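GTP-binding protein (Thermus thermophilus, PDB 2DBY) binds GDP and is probably an ATPase that associates with the 70S ribosome and the 50S subunit. Local coordinates at residues P64-H70 against K293-T299; D47-L53 against T286-A290; A52-F57 against L332-W338. One frame throughout, in Å; residues are numbered along the deposited sequence.

All three contacts join the helix 48-57 and strand 66-75 region of the G-domain sequence to the C-terminal TGS part of the chain, away from the GDP pocket. Interactions 1 and 2 lie closest, with centres about 7 Å apart, because their second segments are adjacent antiparallel strands: Trp298 N is 2.7 Å from Phe287 O, and Arg296 N is 2.9 Å from Thr289 O. Interactions 2 and 3 have centres about 10 Å apart and use successive turns of the same helix, sharing Leu53; Trp338 NE1 reaches Ala290 O at 2.8 Å. Interactions 1 and 3, about 14 Å between centres, meet where Gln54 NE2 approaches Pro64 O at 2.8 Å.

Interaction 1 (P64-H70 against K293-T299); sequences PPVVPTH and KEVRAWT. With FMT (formic acid), chain E.
Val67 and Arg296 pair across the strands with their side chains crossing at a slant, Val67 CB 3.7 Å from Arg296 CG. The guanidinium of Arg296 is sandwiched: Val67 CG1, anti to its own backbone N (chi1 -177°), covers one face, while CH2 of Trp298 sits 3.4 Å above the other. Trp298 in turn stacks on Phe287 and bonds through NE1 to Thr289. The second methyl of Val67, CG2, meets the carboxylate of Glu294, 3.4 Å from OE2. Beneath these side chains the backbones form a parallel strand pair that adds the TGS strand 295-301 to strand 66-75, continuing one sheet from the G domain into the beta-grasp part. Its ladder is Val295 N to Pro65 O (3.1 Å), Val67 N to Val295 O (2.9 Å) and Ala297 N to Val67 O (2.9 Å). Further along, the hydroxyls of two threonines take over: Thr69 OG1, swung opposite the backbone N (chi1 -176°), hydrogen-bonds Thr299 OG1 at 2.6 Å. The two side chains cross at about a right angle, and Thr299 OG1 also bonds to Tyr279 OH. Beyond the pair, His70 ND1 donates almost straight (173°) at its ring edge to O1 of a formic acid molecule, 2.8 Å away.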
loop_
_atom_site.group_PDB
_atom_site.type_symbol
_atom_site.label_atom_id
_atom_site.label_comp_id
_atom_site.label_asym_id
_atom_site.label_seq_id
_atom_site.Cartn_x
_atom_site.Cartn_y
_atom_site.Cartn_z
ATOM N N PRO A 64 8.212 -25.204 12.045
ATOM C CA PRO A 64 7.425 -24.091 12.567
ATOM C C PRO A 64 6.421 -23.563 11.557
ATOM O O PRO A 64 6.695 -23.501 10.355
ATOM C CB PRO A 64 8.482 -23.055 12.931
ATOM C CG PRO A 64 9.555 -23.313 11.911
ATOM C CD PRO A 64 9.625 -24.824 11.883
ATOM N N PRO A 65 5.229 -23.202 12.037
ATOM C CA PRO A 65 4.197 -22.671 11.148
ATOM C C PRO A 65 4.670 -21.294 10.663
ATOM O O PRO A 65 5.476 -20.633 11.338
ATOM C CB PRO A 65 2.982 -22.541 12.067
ATOM C CG PRO A 65 3.252 -23.508 13.178
ATOM C CD PRO A 65 4.721 -23.348 13.412
ATOM N N VAL A 66 4.180 -20.867 9.506
ATOM C CA VAL A 66 4.531 -19.552 8.987
ATOM C C VAL A 66 3.274 -18.672 9.041
ATOM O O VAL A 66 2.154 -19.156 8.838
ATOM C CB VAL A 66 5.052 -19.609 7.516
ATOM C CG1 VAL A 66 6.301 -20.440 7.439
ATOM C CG2 VAL A 66 3.983 -20.176 6.591
ATOM N N VAL A 67 3.470 -17.396 9.350
ATOM C CA VAL A 67 2.373 -16.425 9.448
ATOM C C VAL A 67 2.717 -15.264 8.527
ATOM O O VAL A 67 3.632 -14.496 8.795
ATOM C CB VAL A 67 2.222 -15.879 10.886
ATOM C CG1 VAL A 67 1.021 -14.923 10.941
ATOM C CG2 VAL A 67 2.008 -17.037 11.870
ATOM N N PRO A 68 1.984 -15.118 7.415
ATOM C CA PRO A 68 2.350 -13.991 6.551
ATOM C C PRO A 68 1.707 -12.700 7.009
ATOM O O PRO A 68 0.840 -12.693 7.893
ATOM C CB PRO A 68 1.806 -14.406 5.188
ATOM C CG PRO A 68 0.516 -15.117 5.573
ATOM C CD PRO A 68 0.894 -15.922 6.825
ATOM N N THR A 69 2.155 -11.606 6.413
ATOM C CA THR A 69 1.532 -10.312 6.684
ATOM C C THR A 69 0.481 -10.112 5.569
ATOM O O THR A 69 0.125 -11.070 4.868
ATOM C CB THR A 69 2.575 -9.161 6.752
ATOM O OG1 THR A 69 1.905 -7.943 7.110
ATOM C CG2 THR A 69 3.309 -8.965 5.409
ATOM N N HIS A 70 -0.013 -8.891 5.394
ATOM C CA HIS A 70 -1.061 -8.637 4.417
ATOM C C HIS A 70 -1.134 -7.151 4.068
ATOM O O HIS A 70 -0.437 -6.326 4.672
ATOM C CB HIS A 70 -2.402 -9.072 5.023
ATOM C CG HIS A 70 -2.697 -8.440 6.354
ATOM N ND1 HIS A 70 -3.018 -9.172 7.476
ATOM C CD2 HIS A 70 -2.717 -7.141 6.737
ATOM C CE1 HIS A 70 -3.219 -8.353 8.495
ATOM N NE2 HIS A 70 -3.041 -7.114 8.074
ATOM N N LYS A 293 9.541 -22.137 16.993
ATOM C CA LYS A 293 8.104 -22.127 17.219
ATOM C C LYS A 293 7.275 -21.453 16.141
ATOM O O LYS A 293 6.111 -21.806 15.950
ATOM C CB LYS A 293 7.778 -21.476 18.566
ATOM C CG LYS A 293 8.779 -20.423 18.999
ATOM C CD LYS A 293 9.025 -19.379 17.919
ATOM C CE LYS A 293 10.364 -18.714 18.138
ATOM N NZ LYS A 293 11.430 -19.750 18.258
ATOM N N GLU A 294 7.858 -20.498 15.427
ATOM C CA GLU A 294 7.078 -19.782 14.418
ATOM C C GLU A 294 7.955 -18.862 13.590
ATOM O O GLU A 294 8.978 -18.392 14.066
ATOM C CB GLU A 294 6.007 -18.932 15.130
ATOM C CG GLU A 294 5.096 -18.103 14.222
ATOM C CD GLU A 294 4.163 -17.171 14.997
ATOM O OE1 GLU A 294 4.626 -16.119 15.475
ATOM O OE2 GLU A 294 2.964 -17.503 15.130
ATOM N N VAL A 295 7.540 -18.600 12.351
ATOM C CA VAL A 295 8.256 -17.659 11.483
ATOM C C VAL A 295 7.124 -16.737 11.042
ATOM O O VAL A 295 6.134 -17.205 10.504
ATOM C CB VAL A 295 8.869 -18.347 10.249
ATOM C CG1 VAL A 295 9.371 -17.297 9.257
ATOM C CG2 VAL A 295 10.033 -19.217 10.679
ATOM N N ARG A 296 7.266 -15.441 11.292
ATOM C CA ARG A 296 6.190 -14.511 10.956
ATOM C C ARG A 296 6.710 -13.250 10.318
ATOM O O ARG A 296 7.791 -12.753 10.650
ATOM C CB ARG A 296 5.385 -14.152 12.216
ATOM C CG ARG A 296 4.305 -13.088 11.990
ATOM C CD ARG A 296 3.377 -13.017 13.196
ATOM N NE ARG A 296 2.390 -11.955 13.043
ATOM C CZ ARG A 296 1.361 -11.763 13.862
ATOM N NH1 ARG A 296 1.176 -12.568 14.902
ATOM N NH2 ARG A 296 0.521 -10.759 13.637
ATOM N N ALA A 297 5.908 -12.723 9.391
ATOM C CA ALA A 297 6.236 -11.511 8.661
ATOM C C ALA A 297 5.442 -10.394 9.317
ATOM O O ALA A 297 4.259 -10.584 9.611
ATOM C CB ALA A 297 5.807 -11.647 7.207
ATOM N N TRP A 298 6.108 -9.271 9.549
ATOM C CA TRP A 298 5.509 -8.085 10.159
ATOM C C TRP A 298 5.696 -6.919 9.212
ATOM O O TRP A 298 6.656 -6.875 8.447
ATOM C CB TRP A 298 6.187 -7.767 11.495
ATOM C CG TRP A 298 6.171 -8.896 12.455
ATOM C CD1 TRP A 298 7.081 -9.921 12.545
ATOM C CD2 TRP A 298 5.223 -9.110 13.499
ATOM N NE1 TRP A 298 6.754 -10.754 13.591
ATOM C CE2 TRP A 298 5.619 -10.278 14.195
ATOM C CE3 TRP A 298 4.076 -8.426 13.924
ATOM C CZ2 TRP A 298 4.902 -10.776 15.296
ATOM C CZ3 TRP A 298 3.362 -8.929 15.030
ATOM C CH2 TRP A 298 3.785 -10.089 15.693
ATOM N N THR A 299 4.785 -5.952 9.281
ATOM C CA THR A 299 4.828 -4.790 8.388
ATOM C C THR A 299 4.909 -3.461 9.140
ATOM O O THR A 299 4.182 -3.248 10.104
ATOM C CB THR A 299 3.537 -4.737 7.530
ATOM O OG1 THR A 299 3.460 -5.914 6.726
ATOM C CG2 THR A 299 3.519 -3.502 6.623
HETATM C C FMT E . -2.539 -12.528 6.669
HETATM O O1 FMT E . -3.008 -11.947 7.617
HETATM O O2 FMT E . -2.741 -13.837 6.527
#

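Interaction 2 (D47-L53 against T286-A290); sequences DERLYAL and TFFTA
Asp47 faces Phe288 with a carboxylate oxygen at the edge of the ring, OD1 lying 3.4 Å from CZ. This aspartate is the N-cap of helix 48-57, since its OD2 accepts from Arg49 N at 2.9 Å. OD1 also takes a proton from a water that reaches Thr286 OG1, a hydroxyl bonded in addition to Tyr279.

Arg49 folds back through a turn about the CG-CD bond (chi3 -65°) and grips the same carboxylate side-on. Its NE gives OD2 of Asp47 a nearly straight bond of 2.9 Å on the syn lone pair, and NH2 pairs with Asp47 OD1 at 2.8 Å. So fixed, the guanidinium presents a face to CZ of Phe288, with the two planes 89° apart. A second water links NH2 to Thr286 OG1, while NH1 forms a salt bridge with Asp358. Shortened to an alanine here, the side chain would probably leave Asp47 and Asp358 without their cationic mate and uncover the CZ rim of Phe288.

The next residue, Leu50, sets CD2 against the ring edge, 3.6 Å from Phe288 CE2. A turn later, Leu53 comes over a face instead: its CD1 makes a CH-pi contact 4.2 Å from the Phe288 centroid, opposite the face met by Thr286 CG2. Its other methyl, CD2, lies 4.3 Å from Ala290 CB.

With axes 10.1 Å apart and 24° from parallel, these segments show the packing of an alpha-helix laid along a beta-sheet, here a G-domain helix against a strand of the TGS beta-grasp fold.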
loop_
_atom_site.group_PDB
_atom_site.type_symbol
_atom_site.label_atom_id
_atom_site.label_comp_id
_atom_site.label_asym_id
_atom_site.label_seq_id
_atom_site.Cartn_x
_atom_site.Cartn_y
_atom_site.Cartn_z
ATOM N N ASP A 47 5.053 -14.780 0.597
ATOM C CA ASP A 47 6.464 -14.430 0.735
ATOM C C ASP A 47 7.271 -15.713 0.933
ATOM O O ASP A 47 7.182 -16.366 1.984
ATOM C CB ASP A 47 6.627 -13.477 1.926
ATOM C CG ASP A 47 8.045 -12.924 2.058
ATOM O OD1 ASP A 47 8.204 -11.874 2.718
ATOM O OD2 ASP A 47 9.002 -13.536 1.519
ATOM N N GLU A 48 8.022 -16.087 -0.106
ATOM C CA GLU A 48 8.837 -17.301 -0.072
ATOM C C GLU A 48 9.912 -17.271 1.012
ATOM O O GLU A 48 10.396 -18.324 1.439
ATOM C CB GLU A 48 9.510 -17.524 -1.440
ATOM C CG GLU A 48 8.579 -18.033 -2.519
ATOM C CD GLU A 48 8.141 -19.450 -2.258
ATOM O OE1 GLU A 48 8.990 -20.368 -2.315
ATOM O OE2 GLU A 48 6.950 -19.648 -1.974
ATOM N N ARG A 49 10.302 -16.078 1.452
ATOM C CA ARG A 49 11.323 -15.996 2.495
ATOM C C ARG A 49 10.795 -16.642 3.773
ATOM O O ARG A 49 11.564 -17.155 4.588
ATOM C CB ARG A 49 11.709 -14.536 2.740
ATOM C CG ARG A 49 12.366 -13.892 1.520
ATOM C CD ARG A 49 12.558 -12.386 1.697
ATOM N NE ARG A 49 11.272 -11.675 1.791
ATOM C CZ ARG A 49 11.149 -10.361 1.941
ATOM N NH1 ARG A 49 12.225 -9.601 2.005
ATOM N NH2 ARG A 49 9.945 -9.802 2.055
ATOM N N LEU A 50 9.476 -16.644 3.947
ATOM C CA LEU A 50 8.916 -17.284 5.127
ATOM C C LEU A 50 9.240 -18.781 5.095
ATOM O O LEU A 50 9.570 -19.373 6.123
ATOM C CB LEU A 50 7.397 -17.122 5.162
ATOM C CG LEU A 50 6.907 -15.715 5.467
ATOM C CD1 LEU A 50 5.388 -15.671 5.229
ATOM C CD2 LEU A 50 7.222 -15.378 6.945
ATOM N N TYR A 51 9.115 -19.397 3.922
ATOM C CA TYR A 51 9.379 -20.828 3.799
ATOM C C TYR A 51 10.860 -21.135 3.899
ATOM O O TYR A 51 11.242 -22.196 4.408
ATOM C CB TYR A 51 8.816 -21.359 2.478
ATOM C CG TYR A 51 7.309 -21.325 2.502
ATOM C CD1 TYR A 51 6.605 -22.081 3.440
ATOM C CD2 TYR A 51 6.596 -20.451 1.683
ATOM C CE1 TYR A 51 5.229 -21.965 3.578
ATOM C CE2 TYR A 51 5.212 -20.325 1.814
ATOM C CZ TYR A 51 4.540 -21.085 2.769
ATOM O OH TYR A 51 3.179 -20.945 2.941
ATOM N N ALA A 52 11.682 -20.210 3.420
ATOM C CA ALA A 52 13.131 -20.361 3.486
ATOM C C ALA A 52 13.533 -20.371 4.973
ATOM O O ALA A 52 14.333 -21.203 5.396
ATOM C CB ALA A 52 13.825 -19.204 2.748
ATOM N N LEU A 53 12.979 -19.449 5.756
ATOM C CA LEU A 53 13.259 -19.393 7.197
ATOM C C LEU A 53 12.697 -20.610 7.898
ATOM O O LEU A 53 13.303 -21.149 8.836
ATOM C CB LEU A 53 12.655 -18.129 7.794
ATOM C CG LEU A 53 13.486 -16.913 7.414
ATOM C CD1 LEU A 53 12.679 -15.629 7.660
ATOM C CD2 LEU A 53 14.789 -16.929 8.203
ATOM N N THR A 286 8.752 -5.281 5.082
ATOM C CA THR A 286 8.509 -6.458 5.886
ATOM C C THR A 286 9.716 -6.806 6.752
ATOM O O THR A 286 10.843 -6.745 6.263
ATOM C CB THR A 286 8.286 -7.703 4.980
ATOM O OG1 THR A 286 7.174 -7.470 4.101
ATOM C CG2 THR A 286 8.044 -8.955 5.821
ATOM N N PHE A 287 9.490 -7.126 8.029
ATOM C CA PHE A 287 10.591 -7.641 8.858
ATOM C C PHE A 287 10.039 -8.948 9.429
ATOM O O PHE A 287 8.808 -9.159 9.440
ATOM C CB PHE A 287 11.060 -6.651 9.954
ATOM C CG PHE A 287 10.143 -6.520 11.140
ATOM C CD1 PHE A 287 10.142 -7.479 12.155
ATOM C CD2 PHE A 287 9.314 -5.405 11.269
ATOM C CE1 PHE A 287 9.331 -7.329 13.285
ATOM C CE2 PHE A 287 8.506 -5.251 12.390
ATOM C CZ PHE A 287 8.510 -6.210 13.400
ATOM N N PHE A 288 10.921 -9.847 9.870
ATOM C CA PHE A 288 10.480 -11.145 10.360
ATOM C C PHE A 288 10.888 -11.463 11.787
ATOM O O PHE A 288 11.831 -10.885 12.305
ATOM C CB PHE A 288 11.111 -12.290 9.518
ATOM C CG PHE A 288 10.861 -12.187 8.038
ATOM C CD1 PHE A 288 11.782 -11.569 7.204
ATOM C CD2 PHE A 288 9.701 -12.722 7.485
ATOM C CE1 PHE A 288 11.549 -11.481 5.813
ATOM C CE2 PHE A 288 9.453 -12.641 6.107
ATOM C CZ PHE A 288 10.386 -12.017 5.269
ATOM N N THR A 289 10.144 -12.368 12.406
ATOM C CA THR A 289 10.562 -12.928 13.693
ATOM C C THR A 289 10.652 -14.406 13.295
ATOM O O THR A 289 9.770 -14.932 12.599
ATOM C CB THR A 289 9.577 -12.667 14.855
ATOM O OG1 THR A 289 8.245 -13.056 14.509
ATOM C CG2 THR A 289 9.634 -11.209 15.225
ATOM N N ALA A 290 11.717 -15.082 13.702
ATOM C CA ALA A 290 11.885 -16.464 13.276
ATOM C C ALA A 290 12.567 -17.325 14.326
ATOM O O ALA A 290 13.540 -16.909 14.949
ATOM C CB ALA A 290 12.684 -16.505 11.981
HETATM O O HOH W 1 6.005 -10.313 3.215
HETATM O O HOH W 2 8.766 -7.211 1.815
#

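Interaction 3 (A52-F57 against L332-W338); sequences ALQRTF and LVEAGGW
Val333 enters helix 48-57 as a knob into a hole formed by Ala52, Leu53, Arg55 and Thr56, a contact that joins the G-domain helix to helix 329-335 of the TGS part. Its CG2 branch lies 3.8 Å from Leu53 CD2, and CG1 turns to the NH2 end of Arg55.

Thr56 shows two different sides to the partner. With OG1 beside the backbone N (chi1 -66°), the hydroxyl passes obliquely by Val333, Thr56 OG1 3.7 Å from Val333 CG2, whereas the threonine's own methyl, Thr56 CG2, points at the chain leaving helix 329-335, 3.6 Å from Gly336 C. Gly336 departs from helical angles with phi 104°, a backbone shape that leaves a side chain no room beside the carbonyl oxygen of the residue before, and so suits glycine.

Leu332 serves two aromatic rings at once. Its CD2 meets Phe57 at the ring edge, 3.6 Å from CZ, and the same methyl covers one face of the Trp338 indole toward its rim. Phe57 and Trp338 themselves meet at a slant, planes 41° apart, with Phe57 CE2 3.5 Å from Trp338 CD1. Trp338 NE1 also hydrogen-bonds Ala290 O, which helps fix the indole.

Polar groups at the border are joined through water: one molecule hydrogen-bonds Thr56 OG1 at 2.7 Å and donates to Val333 O at 2.6 Å.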
loop_
_atom_site.group_PDB
_atom_site.type_symbol
_atom_site.label_atom_id
_atom_site.label_comp_id
_atom_site.label_asym_id
_atom_site.label_seq_id
_atom_site.Cartn_x
_atom_site.Cartn_y
_atom_site.Cartn_z
ATOM N N ALA A 52 11.682 -20.210 3.420
ATOM C CA ALA A 52 13.131 -20.361 3.486
ATOM C C ALA A 52 13.533 -20.371 4.973
ATOM O O ALA A 52 14.333 -21.203 5.396
ATOM C CB ALA A 52 13.825 -19.204 2.748
ATOM N N LEU A 53 12.979 -19.449 5.756
ATOM C CA LEU A 53 13.259 -19.393 7.197
ATOM C C LEU A 53 12.697 -20.610 7.898
ATOM O O LEU A 53 13.303 -21.149 8.836
ATOM C CB LEU A 53 12.655 -18.129 7.794
ATOM C CG LEU A 53 13.486 -16.913 7.414
ATOM C CD1 LEU A 53 12.679 -15.629 7.660
ATOM C CD2 LEU A 53 14.789 -16.929 8.203
ATOM N N GLN A 54 11.535 -21.057 7.439
ATOM C CA GLN A 54 10.896 -22.219 8.011
ATOM C C GLN A 54 11.796 -23.446 7.871
ATOM O O GLN A 54 11.914 -24.212 8.810
ATOM C CB GLN A 54 9.551 -22.484 7.335
ATOM C CG GLN A 54 8.903 -23.810 7.723
ATOM C CD GLN A 54 7.625 -24.080 6.937
ATOM O OE1 GLN A 54 7.665 -24.276 5.730
ATOM N NE2 GLN A 54 6.489 -24.079 7.623
ATOM N N ARG A 55 12.434 -23.637 6.716
ATOM C CA ARG A 55 13.306 -24.809 6.566
ATOM C C ARG A 55 14.515 -24.670 7.491
ATOM O O ARG A 55 14.980 -25.654 8.082
ATOM C CB ARG A 55 13.797 -24.983 5.115
ATOM C CG ARG A 55 14.846 -26.094 4.995
ATOM C CD ARG A 55 15.692 -26.012 3.731
ATOM N NE ARG A 55 16.569 -24.841 3.667
ATOM C CZ ARG A 55 17.707 -24.687 4.343
ATOM N NH1 ARG A 55 18.146 -25.638 5.172
ATOM N NH2 ARG A 55 18.426 -23.578 4.162
ATOM N N THR A 56 15.020 -23.451 7.625
ATOM C CA THR A 56 16.167 -23.206 8.490
ATOM C C THR A 56 15.898 -23.595 9.942
ATOM O O THR A 56 16.779 -24.116 10.623
ATOM C CB THR A 56 16.582 -21.720 8.443
ATOM O OG1 THR A 56 17.055 -21.398 7.128
ATOM C CG2 THR A 56 17.683 -21.422 9.470
ATOM N N PHE A 57 14.676 -23.372 10.417
ATOM C CA PHE A 57 14.358 -23.676 11.805
ATOM C C PHE A 57 13.610 -24.983 12.056
ATOM O O PHE A 57 13.212 -25.277 13.179
ATOM C CB PHE A 57 13.626 -22.475 12.424
ATOM C CG PHE A 57 14.501 -21.251 12.570
ATOM C CD1 PHE A 57 14.469 -20.214 11.634
ATOM C CD2 PHE A 57 15.401 -21.162 13.625
ATOM C CE1 PHE A 57 15.325 -19.103 11.750
ATOM C CE2 PHE A 57 16.262 -20.064 13.751
ATOM C CZ PHE A 57 16.226 -19.033 12.815
ATOM N N LEU A 332 20.666 -15.169 7.847
ATOM C CA LEU A 332 20.260 -16.106 8.885
ATOM C C LEU A 332 20.114 -17.479 8.210
ATOM O O LEU A 332 20.492 -18.516 8.766
ATOM C CB LEU A 332 18.922 -15.690 9.520
ATOM C CG LEU A 332 18.420 -16.529 10.700
ATOM C CD1 LEU A 332 19.522 -16.623 11.786
ATOM C CD2 LEU A 332 17.147 -15.873 11.280
ATOM N N VAL A 333 19.542 -17.485 7.010
ATOM C CA VAL A 333 19.368 -18.740 6.278
ATOM C C VAL A 333 20.745 -19.310 5.898
ATOM O O VAL A 333 20.989 -20.511 6.044
ATOM C CB VAL A 333 18.533 -18.525 4.989
ATOM C CG1 VAL A 333 18.519 -19.795 4.125
ATOM C CG2 VAL A 333 17.078 -18.158 5.381
ATOM N N GLU A 334 21.624 -18.452 5.398
ATOM C CA GLU A 334 22.955 -18.912 4.990
ATOM C C GLU A 334 23.728 -19.499 6.170
ATOM O O GLU A 334 24.445 -20.494 6.019
ATOM C CB GLU A 334 23.759 -17.770 4.372
ATOM C CG GLU A 334 25.156 -18.215 3.899
ATOM C CD GLU A 334 25.912 -17.099 3.209
ATOM O OE1 GLU A 334 27.036 -17.354 2.714
ATOM O OE2 GLU A 334 25.386 -15.967 3.153
ATOM N N ALA A 335 23.589 -18.887 7.345
ATOM C CA ALA A 335 24.276 -19.382 8.539
ATOM C C ALA A 335 23.687 -20.700 9.051
ATOM O O ALA A 335 24.421 -21.574 9.527
ATOM C CB ALA A 335 24.229 -18.335 9.642
ATOM N N GLY A 336 22.363 -20.838 8.979
ATOM C CA GLY A 336 21.711 -22.053 9.425
ATOM C C GLY A 336 20.998 -21.967 10.771
ATOM O O GLY A 336 20.518 -22.971 11.291
ATOM N N GLY A 337 20.901 -20.766 11.321
ATOM C CA GLY A 337 20.237 -20.601 12.601
ATOM C C GLY A 337 20.806 -19.418 13.358
ATOM O O GLY A 337 21.751 -18.784 12.899
ATOM N N TRP A 338 20.225 -19.120 14.518
ATOM C CA TRP A 338 20.672 -17.998 15.325
ATOM C C TRP A 338 22.023 -18.264 15.967
ATOM O O TRP A 338 22.915 -17.420 15.907
ATOM C CB TRP A 338 19.669 -17.695 16.430
ATOM C CG TRP A 338 18.428 -16.992 15.982
ATOM C CD1 TRP A 338 17.174 -17.517 15.901
ATOM C CD2 TRP A 338 18.317 -15.615 15.612
ATOM N NE1 TRP A 338 16.278 -16.546 15.510
ATOM C CE2 TRP A 338 16.955 -15.369 15.325
ATOM C CE3 TRP A 338 19.232 -14.565 15.501
ATOM C CZ2 TRP A 338 16.490 -14.120 14.934
ATOM C CZ3 TRP A 338 18.765 -13.310 15.106
ATOM C CH2 TRP A 338 17.402 -13.104 14.827
HETATM O O HOH W 3 19.477 -22.504 6.593
HETATM O O HOH W 4 18.958 -23.929 13.348
#